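Local coordinates for protein KLLA0E08119p (Kluyveromyces lactis, PDB 3VA7) that probably carboxylates urea with ATP and biotin as the urea carboxylase part of a longer enzyme that also hydrolyses the urea-1-carboxylate formed, at residues A[504-509]-A[747-751]; A[669-674]-A[820-824]; A[733-739]-A[756-762]; A[763-767]-A[844-848]. All blocks are in the same frame, centred on the assembly; numbering follows the deposited sequence.

Interaction 1. Residues A[504-509]-A[747-751]; sequences PPSGPM and TCDGP. With BTI (5-(hexahydro-2-oxo-1H-thieno[3,4-D]imidazol-6-yl)pentanal), chain B.
With chi1 at -73° for Ser-506 and -80° for Asp-749, each of these side chains turns its polar group opposite its own carbonyl carbon, and the two groups meet: OG of Ser-506 donates to OD1 of Asp-749 at 2.5 Å, reaching that oxygen almost end-on. The serine is also gripped by its backbone, since Ser-506 N donates over 2.8 Å to Cys-748 O from above the carbonyl plane. This carbonyl belongs to the type I beta turn Thr-747 to Gly-750, and Pro-504 CB packs 3.3 Å from the same Cys-748 O. The SG of Cys-748 lies against Met-509 SD at 3.6 Å. Bent at its second torsion, the methionine sets CE 3.4 Å from Thr-747 OG1, a hydroxyl hydrogen-bonded to the O of Arg-699. An alanine in place of Asp-749 would probably leave the Ser-506 hydroxyl without its acceptor and deprive Arg-699 NE of its salt-bridge mate, OD2. Past the turn, Pro-751 CG touches S1 of the bound biotin group at 3.6 Å. Within the carboxyltransferase domain, this buried contact joins the loop leading into helix 511-520 to the one leaving strand 742-746, with Pro-508 and Met-509 resting on Tyr-589 of strand 587-592.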
loop_
_atom_site.group_PDB
_atom_site.type_symbol
_atom_site.label_atom_id
_atom_site.label_comp_id
_atom_site.label_asym_id
_atom_site.label_seq_id
_atom_site.Cartn_x
_atom_site.Cartn_y
_atom_site.Cartn_z
ATOM N N PRO A 504 -0.474 -12.054 -5.014
ATOM C CA PRO A 504 -1.654 -12.685 -5.530
ATOM C C PRO A 504 -2.293 -11.794 -6.566
ATOM O O PRO A 504 -1.913 -10.605 -6.689
ATOM C CB PRO A 504 -2.534 -12.859 -4.287
ATOM C CG PRO A 504 -2.184 -11.753 -3.416
ATOM C CD PRO A 504 -0.676 -11.597 -3.629
ATOM N N PRO A 505 -3.203 -12.375 -7.375
ATOM C CA PRO A 505 -3.854 -11.578 -8.389
ATOM C C PRO A 505 -4.803 -10.552 -7.778
ATOM O O PRO A 505 -5.015 -9.500 -8.366
ATOM C CB PRO A 505 -4.661 -12.621 -9.193
ATOM C CG PRO A 505 -4.810 -13.742 -8.294
ATOM C CD PRO A 505 -3.572 -13.794 -7.500
ATOM N N SER A 506 -5.386 -10.875 -6.637
ATOM C CA SER A 506 -6.443 -10.023 -6.104
ATOM C C SER A 506 -7.574 -9.954 -7.134
ATOM O O SER A 506 -7.925 -10.946 -7.657
ATOM C CB SER A 506 -5.890 -8.631 -5.712
ATOM O OG SER A 506 -5.127 -8.780 -4.533
ATOM N N GLY A 507 -8.101 -8.800 -7.472
ATOM C CA GLY A 507 -9.246 -8.773 -8.338
ATOM C C GLY A 507 -10.457 -9.327 -7.623
ATOM O O GLY A 507 -10.378 -9.648 -6.419
ATOM N N PRO A 508 -11.575 -9.469 -8.353
ATOM C CA PRO A 508 -12.831 -9.904 -7.739
ATOM C C PRO A 508 -12.760 -11.353 -7.355
ATOM O O PRO A 508 -12.223 -12.230 -8.072
ATOM C CB PRO A 508 -13.845 -9.796 -8.862
ATOM C CG PRO A 508 -13.004 -9.989 -10.129
ATOM C CD PRO A 508 -11.644 -9.403 -9.825
ATOM N N MET A 509 -13.357 -11.600 -6.217
ATOM C CA MET A 509 -13.495 -12.917 -5.668
ATOM C C MET A 509 -14.501 -13.797 -6.432
ATOM O O MET A 509 -14.411 -15.027 -6.374
ATOM C CB MET A 509 -13.972 -12.668 -4.254
ATOM C CG MET A 509 -13.836 -13.791 -3.375
ATOM S SD MET A 509 -12.170 -13.936 -2.803
ATOM C CE MET A 509 -12.604 -14.976 -1.366
ATOM N N THR A 747 -8.013 -18.508 -2.200
ATOM C CA THR A 747 -8.720 -17.656 -3.145
ATOM C C THR A 747 -7.840 -16.500 -3.653
ATOM O O THR A 747 -6.641 -16.495 -3.430
ATOM C CB THR A 747 -9.983 -17.123 -2.467
ATOM O OG1 THR A 747 -9.599 -16.476 -1.198
ATOM C CG2 THR A 747 -11.032 -18.314 -2.255
ATOM N N CYS A 748 -8.414 -15.498 -4.309
ATOM C CA CYS A 748 -7.593 -14.500 -5.031
ATOM C C CYS A 748 -6.645 -13.594 -4.227
ATOM O O CYS A 748 -5.763 -12.992 -4.810
ATOM C CB CYS A 748 -8.444 -13.660 -5.975
ATOM S SG CYS A 748 -9.671 -12.673 -5.070
ATOM N N ASP A 749 -6.851 -13.440 -2.922
ATOM C CA ASP A 749 -5.832 -12.760 -2.072
ATOM C C ASP A 749 -4.969 -13.764 -1.324
ATOM O O ASP A 749 -4.439 -13.445 -0.257
ATOM C CB ASP A 749 -6.443 -11.822 -1.072
ATOM C CG ASP A 749 -6.808 -10.490 -1.683
ATOM O OD1 ASP A 749 -6.402 -10.222 -2.863
ATOM O OD2 ASP A 749 -7.532 -9.726 -0.970
ATOM N N GLY A 750 -4.830 -14.961 -1.881
ATOM C CA GLY A 750 -4.364 -16.103 -1.094
ATOM C C GLY A 750 -2.886 -16.444 -1.195
ATOM O O GLY A 750 -2.168 -15.844 -2.015
ATOM N N PRO A 751 -2.413 -17.357 -0.330
ATOM C CA PRO A 751 -1.000 -17.700 -0.316
ATOM C C PRO A 751 -0.585 -18.587 -1.540
ATOM O O PRO A 751 -1.380 -19.316 -2.118
ATOM C CB PRO A 751 -0.859 -18.516 0.974
ATOM C CG PRO A 751 -2.175 -19.277 1.040
ATOM C CD PRO A 751 -3.205 -18.255 0.529
HETATM C C11 BTI B . -7.340 -18.017 5.952
HETATM O O11 BTI B . -6.916 -18.238 7.129
HETATM C C10 BTI B . -6.638 -18.498 4.647
HETATM C C9 BTI B . -5.317 -19.192 4.972
HETATM C C8 BTI B . -4.679 -19.983 3.838
HETATM C C7 BTI B . -3.661 -21.054 4.278
HETATM C C2 BTI B . -2.602 -20.577 5.251
HETATM S S1 BTI B . -1.620 -19.255 4.608
HETATM C C6 BTI B . -0.252 -19.589 5.660
HETATM C C5 BTI B . -0.297 -21.053 6.040
HETATM N N3 BTI B . 0.656 -21.633 5.131
HETATM C C3 BTI B . 0.061 -22.371 4.232
HETATM O O3 BTI B . 0.708 -23.059 3.312
HETATM N N2 BTI B . -1.247 -22.383 4.383
HETATM C C4 BTI B . -1.626 -21.686 5.606
#

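Interaction 2. Residues A[669-674]-A[820-824]; sequences CGPHGS and YENPI
One direct hydrogen bond crosses here, and it runs to sulfur: Glu-821 N donates to SG of Cys-669 at 3.3 Å, with an N-H...S angle of 156°. The cysteine turns SG opposite its own carbonyl carbon (chi1 -51°), which also lays the sulfur 3.7 Å from Tyr-820 CB. Putting an alanine at Cys-669 would probably leave the Glu-821 N-H without its acceptor and open a gap beside the Tyr-820 backbone.

Water supplies the other polar links. One molecule accepts from Cys-669 N and donates to Glu-821 OE1; a second donates to both Gly-673 O and Glu-821 O, at 2.7 Å from Gly-673 O.

The packing centres on Pro-823, whose ring carbons lie against Gly-670 CA and two backbone oxygens. Its CB faces Gly-670 CA at 3.3 Å, its CG lies 3.4 Å from Pro-671 O, and its CD approaches Gly-673 O. Gly-670, having no side chain, lets the ring come this close, and the cis peptide before Pro-671 and the inverse gamma turn centred on Gly-673 bend the chain round it. Ser-674 CB closes the cradle and meets Ile-824 CD1 at 4.0 Å. Next to the proline, Ile-824 N donates in plane to Asn-822 OD1, making an Asx turn.

The end of strand 662-669, in the carboxyltransferase domain, is thus joined to the start of strand 824-828. With Cys-669 O taken by Gln-842 and Pro-671 O by Arg-841, the chemistry is that of a proline ring packed among backbone carbonyls that already have partners, fixed at one side by sulfur and water.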
loop_
_atom_site.group_PDB
_atom_site.type_symbol
_atom_site.label_atom_id
_atom_site.label_comp_id
_atom_site.label_asym_id
_atom_site.label_seq_id
_atom_site.Cartn_x
_atom_site.Cartn_y
_atom_site.Cartn_z
ATOM N N CYS A 669 -9.306 -33.124 -9.437
ATOM C CA CYS A 669 -8.585 -33.904 -8.445
ATOM C C CYS A 669 -7.086 -33.611 -8.542
ATOM O O CYS A 669 -6.581 -33.457 -9.643
ATOM C CB CYS A 669 -8.825 -35.407 -8.677
ATOM S SG CYS A 669 -10.563 -35.884 -8.813
ATOM N N GLY A 670 -6.383 -33.544 -7.400
ATOM C CA GLY A 670 -4.941 -33.163 -7.338
ATOM C C GLY A 670 -4.560 -31.810 -6.724
ATOM O O GLY A 670 -5.329 -30.875 -6.815
ATOM N N PRO A 671 -3.323 -31.650 -6.226
ATOM C CA PRO A 671 -2.203 -32.534 -6.477
ATOM C C PRO A 671 -2.130 -33.726 -5.595
ATOM O O PRO A 671 -1.656 -34.779 -6.032
ATOM C CB PRO A 671 -0.984 -31.667 -6.215
ATOM C CG PRO A 671 -1.449 -30.434 -5.697
ATOM C CD PRO A 671 -2.880 -30.278 -5.972
ATOM N N HIS A 672 -2.577 -33.603 -4.356
ATOM C CA HIS A 672 -2.218 -34.644 -3.392
ATOM C C HIS A 672 -3.332 -35.642 -3.004
ATOM O O HIS A 672 -3.150 -36.457 -2.126
ATOM C CB HIS A 672 -1.479 -34.037 -2.208
ATOM C CG HIS A 672 -0.330 -33.167 -2.610
ATOM N ND1 HIS A 672 0.805 -33.667 -3.208
ATOM C CD2 HIS A 672 -0.146 -31.822 -2.522
ATOM C CE1 HIS A 672 1.637 -32.676 -3.482
ATOM N NE2 HIS A 672 1.081 -31.546 -3.081
ATOM N N GLY A 673 -4.460 -35.616 -3.722
ATOM C CA GLY A 673 -5.558 -36.598 -3.482
ATOM C C GLY A 673 -5.151 -37.999 -3.951
ATOM O O GLY A 673 -5.819 -38.589 -4.794
ATOM N N SER A 674 -4.056 -38.528 -3.402
ATOM C CA SER A 674 -3.521 -39.829 -3.824
ATOM C C SER A 674 -3.049 -40.543 -2.594
ATOM O O SER A 674 -2.840 -39.887 -1.574
ATOM C CB SER A 674 -2.347 -39.641 -4.756
ATOM O OG SER A 674 -1.338 -38.938 -4.086
ATOM N N TYR A 820 -13.649 -39.720 -8.151
ATOM C CA TYR A 820 -12.396 -38.965 -8.207
ATOM C C TYR A 820 -11.398 -39.784 -9.003
ATOM O O TYR A 820 -11.409 -41.015 -8.946
ATOM C CB TYR A 820 -11.842 -38.680 -6.798
ATOM C CG TYR A 820 -11.573 -39.919 -6.028
ATOM C CD1 TYR A 820 -10.373 -40.602 -6.171
ATOM C CD2 TYR A 820 -12.521 -40.414 -5.134
ATOM C CE1 TYR A 820 -10.111 -41.795 -5.422
ATOM C CE2 TYR A 820 -12.290 -41.589 -4.383
ATOM C CZ TYR A 820 -11.084 -42.264 -4.534
ATOM O OH TYR A 820 -10.888 -43.414 -3.810
ATOM N N GLU A 821 -10.531 -39.097 -9.725
ATOM C CA GLU A 821 -9.521 -39.767 -10.472
ATOM C C GLU A 821 -8.151 -39.564 -9.803
ATOM O O GLU A 821 -8.023 -38.790 -8.843
ATOM C CB GLU A 821 -9.542 -39.259 -11.896
ATOM C CG GLU A 821 -9.039 -37.852 -12.036
ATOM C CD GLU A 821 -9.185 -37.299 -13.440
ATOM O OE1 GLU A 821 -8.972 -36.073 -13.594
ATOM O OE2 GLU A 821 -9.530 -38.073 -14.391
ATOM N N ASN A 822 -7.135 -40.258 -10.325
ATOM C CA ASN A 822 -5.768 -40.185 -9.851
ATOM C C ASN A 822 -5.057 -38.906 -10.298
ATOM O O ASN A 822 -4.959 -38.650 -11.479
ATOM C CB ASN A 822 -5.041 -41.391 -10.399
ATOM C CG ASN A 822 -3.697 -41.552 -9.819
ATOM O OD1 ASN A 822 -2.966 -40.588 -9.659
ATOM N ND2 ASN A 822 -3.349 -42.771 -9.490
ATOM N N PRO A 823 -4.537 -38.100 -9.360
ATOM C CA PRO A 823 -3.947 -36.828 -9.784
ATOM C C PRO A 823 -2.560 -36.987 -10.388
ATOM O O PRO A 823 -1.997 -36.013 -10.960
ATOM C CB PRO A 823 -3.828 -36.052 -8.487
ATOM C CG PRO A 823 -3.734 -37.099 -7.397
ATOM C CD PRO A 823 -4.399 -38.350 -7.910
ATOM N N ILE A 824 -1.982 -38.179 -10.233
ATOM C CA ILE A 824 -0.620 -38.425 -10.731
ATOM C C ILE A 824 -0.613 -38.713 -12.228
ATOM O O ILE A 824 -1.050 -39.752 -12.673
ATOM C CB ILE A 824 0.108 -39.531 -9.942
ATOM C CG1 ILE A 824 0.216 -39.100 -8.494
ATOM C CG2 ILE A 824 1.510 -39.812 -10.558
ATOM C CD1 ILE A 824 0.405 -40.281 -7.580
HETATM O O HOH W 1 -10.286 -34.290 -11.993
HETATM O O HOH W 2 -7.837 -37.750 -6.315
#

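Interaction 3. Residues A[733-739]-A[756-762]; sequences LGAINFT and FVCQAVV. With BTI (5-(hexahydro-2-oxo-1H-thieno[3,4-D]imidazol-6-yl)pentanal), chain B.
Strands 735-739 and 758-762 form an antiparallel beta ladder, their directions 154° apart, with Ala-735 facing Val-761 and Asn-737 facing Cys-758 as non-hydrogen-bonded pairs and the register slipping by one residue between them. That slip is a beta bulge. Around it Ile-736 binds twice, its N donating to Ala-760 O at 2.7 Å and its O accepting from Gln-759 N; the ladder is tied further by Val-762 N to Gly-734 O and by Phe-738 N to Val-757 O. At the Leu-733 end a water donates to both Leu-733 O and Val-762 O.

One face carries Ala-735, Asn-737, Cys-758 and Val-761, and there Cys-758 SG packs on Ala-735 CB at 3.5 Å. Elsewhere Ile-736 CD1 reaches toward Ala-760 and Val-762, in a cluster shared with Val-667 of strand 662-669. Gln-759 CB lies at the edge of the Phe-738 ring, 3.7 Å from CE1, and helix 680-688 packs on both residues.

The Thr-739/Phe-756 end of this carboxyltransferase-domain ladder lines the biotin pocket. Thr-739 CA sits over the centre of one Phe-756 ring face, 3.6 Å from the centroid, in a CH-pi contact, while CD1 of that ring comes 3.4 Å from O3 of the bound biotin group. Thr-739 CG2 touches the ligand; the threonine OG1 is hydrogen-bonded to Arg-703. With CG anti to the backbone N (chi1 -173°), Asn-737 carries its amide to the ligand: ND2 makes a weak hydrogen bond to Val-757 O, and OD1 accepts from ligand N2 at 3.0 Å, N-H...O angle 153°.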
loop_
_atom_site.group_PDB
_atom_site.type_symbol
_atom_site.label_atom_id
_atom_site.label_comp_id
_atom_site.label_asym_id
_atom_site.label_seq_id
_atom_site.Cartn_x
_atom_site.Cartn_y
_atom_site.Cartn_z
ATOM N N LEU A 733 -4.179 -21.435 -7.346
ATOM C CA LEU A 733 -5.449 -20.756 -7.139
ATOM C C LEU A 733 -6.584 -21.797 -7.117
ATOM O O LEU A 733 -6.737 -22.651 -8.049
ATOM C CB LEU A 733 -5.672 -19.774 -8.242
ATOM C CG LEU A 733 -5.481 -18.300 -7.957
ATOM C CD1 LEU A 733 -5.176 -17.948 -6.467
ATOM C CD2 LEU A 733 -4.436 -17.704 -8.939
ATOM N N GLY A 734 -7.330 -21.786 -6.014
ATOM C CA GLY A 734 -8.476 -22.629 -5.885
ATOM C C GLY A 734 -8.134 -23.888 -5.121
ATOM O O GLY A 734 -9.029 -24.703 -4.844
ATOM N N ALA A 735 -6.860 -24.085 -4.776
ATOM C CA ALA A 735 -6.453 -25.351 -4.148
ATOM C C ALA A 735 -7.145 -25.528 -2.797
ATOM O O ALA A 735 -7.499 -24.536 -2.081
ATOM C CB ALA A 735 -4.946 -25.399 -3.961
ATOM N N ILE A 736 -7.335 -26.782 -2.415
ATOM C CA ILE A 736 -7.985 -27.026 -1.131
ATOM C C ILE A 736 -6.865 -27.516 -0.236
ATOM O O ILE A 736 -6.426 -28.643 -0.328
ATOM C CB ILE A 736 -9.209 -27.957 -1.293
ATOM C CG1 ILE A 736 -10.245 -27.262 -2.183
ATOM C CG2 ILE A 736 -9.901 -28.215 -0.022
ATOM C CD1 ILE A 736 -11.252 -28.248 -2.765
ATOM N N ASN A 737 -6.378 -26.608 0.595
ATOM C CA ASN A 737 -5.129 -26.762 1.349
ATOM C C ASN A 737 -5.457 -27.244 2.736
ATOM O O ASN A 737 -6.288 -26.628 3.433
ATOM C CB ASN A 737 -4.483 -25.367 1.432
ATOM C CG ASN A 737 -3.085 -25.360 2.048
ATOM O OD1 ASN A 737 -2.791 -24.472 2.811
ATOM N ND2 ASN A 737 -2.220 -26.289 1.667
ATOM N N PHE A 738 -4.815 -28.338 3.129
ATOM C CA PHE A 738 -5.002 -28.930 4.435
ATOM C C PHE A 738 -3.973 -28.373 5.460
ATOM O O PHE A 738 -2.868 -28.935 5.641
ATOM C CB PHE A 738 -4.964 -30.472 4.335
ATOM C CG PHE A 738 -6.319 -31.096 4.079
ATOM C CD1 PHE A 738 -6.795 -31.272 2.785
ATOM C CD2 PHE A 738 -7.137 -31.488 5.134
ATOM C CE1 PHE A 738 -8.078 -31.797 2.560
ATOM C CE2 PHE A 738 -8.402 -32.012 4.913
ATOM C CZ PHE A 738 -8.867 -32.169 3.626
ATOM N N THR A 739 -4.336 -27.285 6.149
ATOM C CA THR A 739 -3.408 -26.670 7.114
ATOM C C THR A 739 -3.556 -27.479 8.360
ATOM O O THR A 739 -4.413 -27.187 9.182
ATOM C CB THR A 739 -3.767 -25.209 7.409
ATOM O OG1 THR A 739 -5.040 -25.167 8.091
ATOM C CG2 THR A 739 -3.854 -24.411 6.120
ATOM N N PHE A 756 1.896 -27.178 3.224
ATOM C CA PHE A 756 0.949 -28.306 3.417
ATOM C C PHE A 756 0.415 -28.909 2.123
ATOM O O PHE A 756 0.365 -28.246 1.105
ATOM C CB PHE A 756 -0.320 -27.871 4.171
ATOM C CG PHE A 756 -0.076 -27.090 5.430
ATOM C CD1 PHE A 756 -0.076 -25.681 5.409
ATOM C CD2 PHE A 756 0.114 -27.747 6.655
ATOM C CE1 PHE A 756 0.136 -24.947 6.587
ATOM C CE2 PHE A 756 0.325 -27.008 7.835
ATOM C CZ PHE A 756 0.314 -25.603 7.803
ATOM N N VAL A 757 -0.076 -30.151 2.178
ATOM C CA VAL A 757 -0.622 -30.804 0.987
ATOM C C VAL A 757 -1.967 -30.180 0.607
ATOM O O VAL A 757 -2.678 -29.673 1.461
ATOM C CB VAL A 757 -0.772 -32.303 1.205
ATOM C CG1 VAL A 757 0.575 -32.957 1.385
ATOM C CG2 VAL A 757 -1.620 -32.592 2.413
ATOM N N CYS A 758 -2.279 -30.182 -0.688
ATOM C CA CYS A 758 -3.564 -29.713 -1.249
ATOM C C CYS A 758 -4.253 -30.923 -1.875
ATOM O O CYS A 758 -3.614 -31.704 -2.628
ATOM C CB CYS A 758 -3.333 -28.679 -2.334
ATOM S SG CYS A 758 -2.736 -27.047 -1.765
ATOM N N GLN A 759 -5.545 -31.081 -1.641
ATOM C CA GLN A 759 -6.229 -32.297 -2.026
ATOM C C GLN A 759 -6.703 -32.199 -3.466
ATOM O O GLN A 759 -6.485 -33.114 -4.262
ATOM C CB GLN A 759 -7.367 -32.585 -1.024
ATOM C CG GLN A 759 -8.523 -33.407 -1.520
ATOM C CD GLN A 759 -8.215 -34.886 -1.695
ATOM O OE1 GLN A 759 -7.499 -35.494 -0.903
ATOM N NE2 GLN A 759 -8.762 -35.469 -2.733
ATOM N N ALA A 760 -7.335 -31.084 -3.804
ATOM C CA ALA A 760 -8.034 -30.885 -5.075
ATOM C C ALA A 760 -7.972 -29.377 -5.318
ATOM O O ALA A 760 -7.545 -28.652 -4.402
ATOM C CB ALA A 760 -9.470 -31.341 -4.968
ATOM N N VAL A 761 -8.386 -28.913 -6.513
ATOM C CA VAL A 761 -8.410 -27.496 -6.838
ATOM C C VAL A 761 -9.695 -27.113 -7.594
ATOM O O VAL A 761 -9.997 -27.646 -8.681
ATOM C CB VAL A 761 -7.213 -27.086 -7.740
ATOM C CG1 VAL A 761 -7.272 -25.587 -8.018
ATOM C CG2 VAL A 761 -5.820 -27.546 -7.133
ATOM N N VAL A 762 -10.437 -26.168 -7.016
ATOM C CA VAL A 762 -11.623 -25.642 -7.587
ATOM C C VAL A 762 -11.286 -25.193 -9.010
ATOM O O VAL A 762 -10.178 -24.591 -9.253
ATOM C CB VAL A 762 -12.133 -24.465 -6.730
ATOM C CG1 VAL A 762 -13.306 -23.781 -7.420
ATOM C CG2 VAL A 762 -12.501 -24.949 -5.315
HETATM C C11 BTI B . -7.340 -18.017 5.952
HETATM O O11 BTI B . -6.916 -18.238 7.129
HETATM C C10 BTI B . -6.638 -18.498 4.647
HETATM C C9 BTI B . -5.317 -19.192 4.972
HETATM C C8 BTI B . -4.679 -19.983 3.838
HETATM C C7 BTI B . -3.661 -21.054 4.278
HETATM C C2 BTI B . -2.602 -20.577 5.251
HETATM S S1 BTI B . -1.620 -19.255 4.608
HETATM C C6 BTI B . -0.252 -19.589 5.660
HETATM C C5 BTI B . -0.297 -21.053 6.040
HETATM N N3 BTI B . 0.656 -21.633 5.131
HETATM C C3 BTI B . 0.061 -22.371 4.232
HETATM O O3 BTI B . 0.708 -23.059 3.312
HETATM N N2 BTI B . -1.247 -22.383 4.383
HETATM C C4 BTI B . -1.626 -21.686 5.606
HETATM O O HOH W 3 -8.043 -22.935 -10.403
#

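Interaction 4. Residues A[763-767]-A[844-848]; sequences AEAEL and GDRYI. With NA (sodium ion), chain K.
The carboxylate of Glu-764 and the guanidinium of Arg-846 lie stacked, their planes 15° apart, although the two side chains cross at about a right angle. Glu-764 CG stands over the centre of the guanidinium face, 3.6 Å from CZ of Arg-846. Because the acid lies above the plane, no N-H points at it: Glu-764 OE1 is 4.1 Å from Arg-846 NH1, too far for a salt bridge, so only the charges attract. Leu-767 CD1 approaches the same guanidinium at its edge, 4.0 Å from NH2 of Arg-846.

Extended from a CG anti to the backbone N (chi1 -177°), Glu-764 carries OE2 to the sodium ion at 2.7 Å. Asp-845 comes in from the other segment and binds the ion through OD2 at 2.0 Å, so the metal probably offsets the repulsion of two carboxylates whose OE2 and OD2 are 3.5 Å apart. A water at 2.9 Å from the sodium adds a ligand, and Arg-790 also belongs to the site. The second Asp-845 oxygen, OD1, accepts from a water that in turn accepts from Ala-765 N.

The shared sodium joins the loop before helix 767-770, from carboxyltransferase subdomains A and B, to the turn ahead of strand 847-852, from subdomains C and D; Lys-793 and Ala-789 of helix 786-802 pack on Glu-764 and Asp-845 respectively, and Glu-893 of strand 889-894 on Arg-846.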
loop_
_atom_site.group_PDB
_atom_site.type_symbol
_atom_site.label_atom_id
_atom_site.label_comp_id
_atom_site.label_asym_id
_atom_site.label_seq_id
_atom_site.Cartn_x
_atom_site.Cartn_y
_atom_site.Cartn_z
ATOM N N ALA A 763 -12.204 -25.471 -9.961
ATOM C CA ALA A 763 -11.870 -25.193 -11.350
ATOM C C ALA A 763 -11.906 -23.715 -11.546
ATOM O O ALA A 763 -12.692 -23.058 -10.946
ATOM C CB ALA A 763 -12.795 -25.905 -12.330
ATOM N N GLU A 764 -11.041 -23.187 -12.380
ATOM C CA GLU A 764 -10.984 -21.759 -12.544
ATOM C C GLU A 764 -12.384 -21.156 -12.513
ATOM O O GLU A 764 -12.638 -20.183 -11.783
ATOM C CB GLU A 764 -10.322 -21.429 -13.870
ATOM C CG GLU A 764 -10.131 -19.944 -14.121
ATOM C CD GLU A 764 -9.293 -19.687 -15.354
ATOM O OE1 GLU A 764 -9.229 -18.522 -15.777
ATOM O OE2 GLU A 764 -8.717 -20.671 -15.920
ATOM N N ALA A 765 -13.271 -21.765 -13.303
ATOM C CA ALA A 765 -14.566 -21.217 -13.675
ATOM C C ALA A 765 -15.569 -21.537 -12.600
ATOM O O ALA A 765 -16.710 -21.051 -12.659
ATOM C CB ALA A 765 -15.027 -21.851 -14.986
ATOM N N GLU A 766 -15.167 -22.393 -11.665
ATOM C CA GLU A 766 -15.959 -22.648 -10.472
ATOM C C GLU A 766 -15.625 -21.746 -9.255
ATOM O O GLU A 766 -16.415 -21.660 -8.306
ATOM C CB GLU A 766 -15.922 -24.130 -10.093
ATOM C CG GLU A 766 -16.513 -24.985 -11.168
ATOM C CD GLU A 766 -17.991 -25.166 -10.960
ATOM O OE1 GLU A 766 -18.330 -25.810 -9.946
ATOM O OE2 GLU A 766 -18.792 -24.663 -11.768
ATOM N N LEU A 767 -14.478 -21.070 -9.295
ATOM C CA LEU A 767 -14.045 -20.194 -8.183
ATOM C C LEU A 767 -15.066 -19.120 -7.804
ATOM O O LEU A 767 -15.152 -18.780 -6.639
ATOM C CB LEU A 767 -12.671 -19.560 -8.470
ATOM C CG LEU A 767 -11.566 -20.349 -7.782
ATOM C CD1 LEU A 767 -10.183 -19.792 -8.130
ATOM C CD2 LEU A 767 -11.782 -20.285 -6.277
ATOM N N GLY A 844 -5.091 -28.287 -10.727
ATOM C CA GLY A 844 -5.998 -27.294 -11.243
ATOM C C GLY A 844 -6.082 -27.299 -12.753
ATOM O O GLY A 844 -5.194 -27.715 -13.453
ATOM N N ASP A 845 -7.230 -26.899 -13.225
ATOM C CA ASP A 845 -7.521 -26.472 -14.585
ATOM C C ASP A 845 -6.276 -25.783 -15.320
ATOM O O ASP A 845 -6.163 -25.803 -16.543
ATOM C CB ASP A 845 -8.706 -25.489 -14.302
ATOM C CG ASP A 845 -9.365 -25.017 -15.512
ATOM O OD1 ASP A 845 -10.477 -25.453 -15.752
ATOM O OD2 ASP A 845 -8.832 -24.165 -16.274
ATOM N N ARG A 846 -5.386 -25.128 -14.556
ATOM C CA ARG A 846 -4.389 -24.176 -15.103
ATOM C C ARG A 846 -2.918 -24.544 -14.848
ATOM O O ARG A 846 -2.009 -23.776 -15.204
ATOM C CB ARG A 846 -4.577 -22.766 -14.510
ATOM C CG ARG A 846 -5.617 -21.897 -15.192
ATOM C CD ARG A 846 -5.890 -20.640 -14.448
ATOM N NE ARG A 846 -6.596 -20.939 -13.204
ATOM C CZ ARG A 846 -6.989 -20.013 -12.320
ATOM N NH1 ARG A 846 -6.753 -18.717 -12.549
ATOM N NH2 ARG A 846 -7.668 -20.386 -11.246
ATOM N N TYR A 847 -2.656 -25.691 -14.231
ATOM C CA TYR A 847 -1.283 -25.949 -13.883
ATOM C C TYR A 847 -1.015 -27.394 -13.696
ATOM O O TYR A 847 -1.910 -28.172 -13.299
ATOM C CB TYR A 847 -0.951 -25.420 -12.488
ATOM C CG TYR A 847 -1.520 -24.128 -11.997
ATOM C CD1 TYR A 847 -2.891 -24.008 -11.609
ATOM C CD2 TYR A 847 -0.666 -23.048 -11.833
ATOM C CE1 TYR A 847 -3.374 -22.834 -11.121
ATOM C CE2 TYR A 847 -1.122 -21.864 -11.313
ATOM C CZ TYR A 847 -2.456 -21.759 -10.943
ATOM O OH TYR A 847 -2.801 -20.541 -10.452
ATOM N N ILE A 848 0.265 -27.701 -13.878
ATOM C CA ILE A 848 0.813 -29.009 -13.606
ATOM C C ILE A 848 1.916 -28.770 -12.584
ATOM O O ILE A 848 2.759 -27.902 -12.766
ATOM C CB ILE A 848 1.432 -29.649 -14.909
ATOM C CG1 ILE A 848 0.335 -29.966 -15.982
ATOM C CG2 ILE A 848 2.269 -30.849 -14.592
ATOM C CD1 ILE A 848 0.852 -30.883 -17.224
HETATM NA NA NA K . -8.859 -22.707 -17.717
HETATM O O HOH W 4 -12.340 -23.970 -15.051
HETATM O O HOH W 5 -7.760 -20.132 -18.607
#

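Overall arrangement
From the N terminus, 504-509 opens the first loop, which interaction 1 closes at 747-751. Before it closes, 669-674 opens interaction 2, which runs on to 820-824, so the two cross. Interaction 3 (733-739 with 756-762) crosses interaction 1 but lies wholly within the span of interaction 2, and meets it where His-672 N probably bonds to Cys-758 O. Interaction 4 opens next, at 763-767, crosses interaction 2 and closes at 844-848, following 1 and 3 in series. Leu-733 packs against both interactions 1 and 4. Interactions 1 and 3 both touch the biotin group, whereas 2 and 4 tie the first half of the carboxyltransferase domain to the sheet containing strands 824-828 and 847-852.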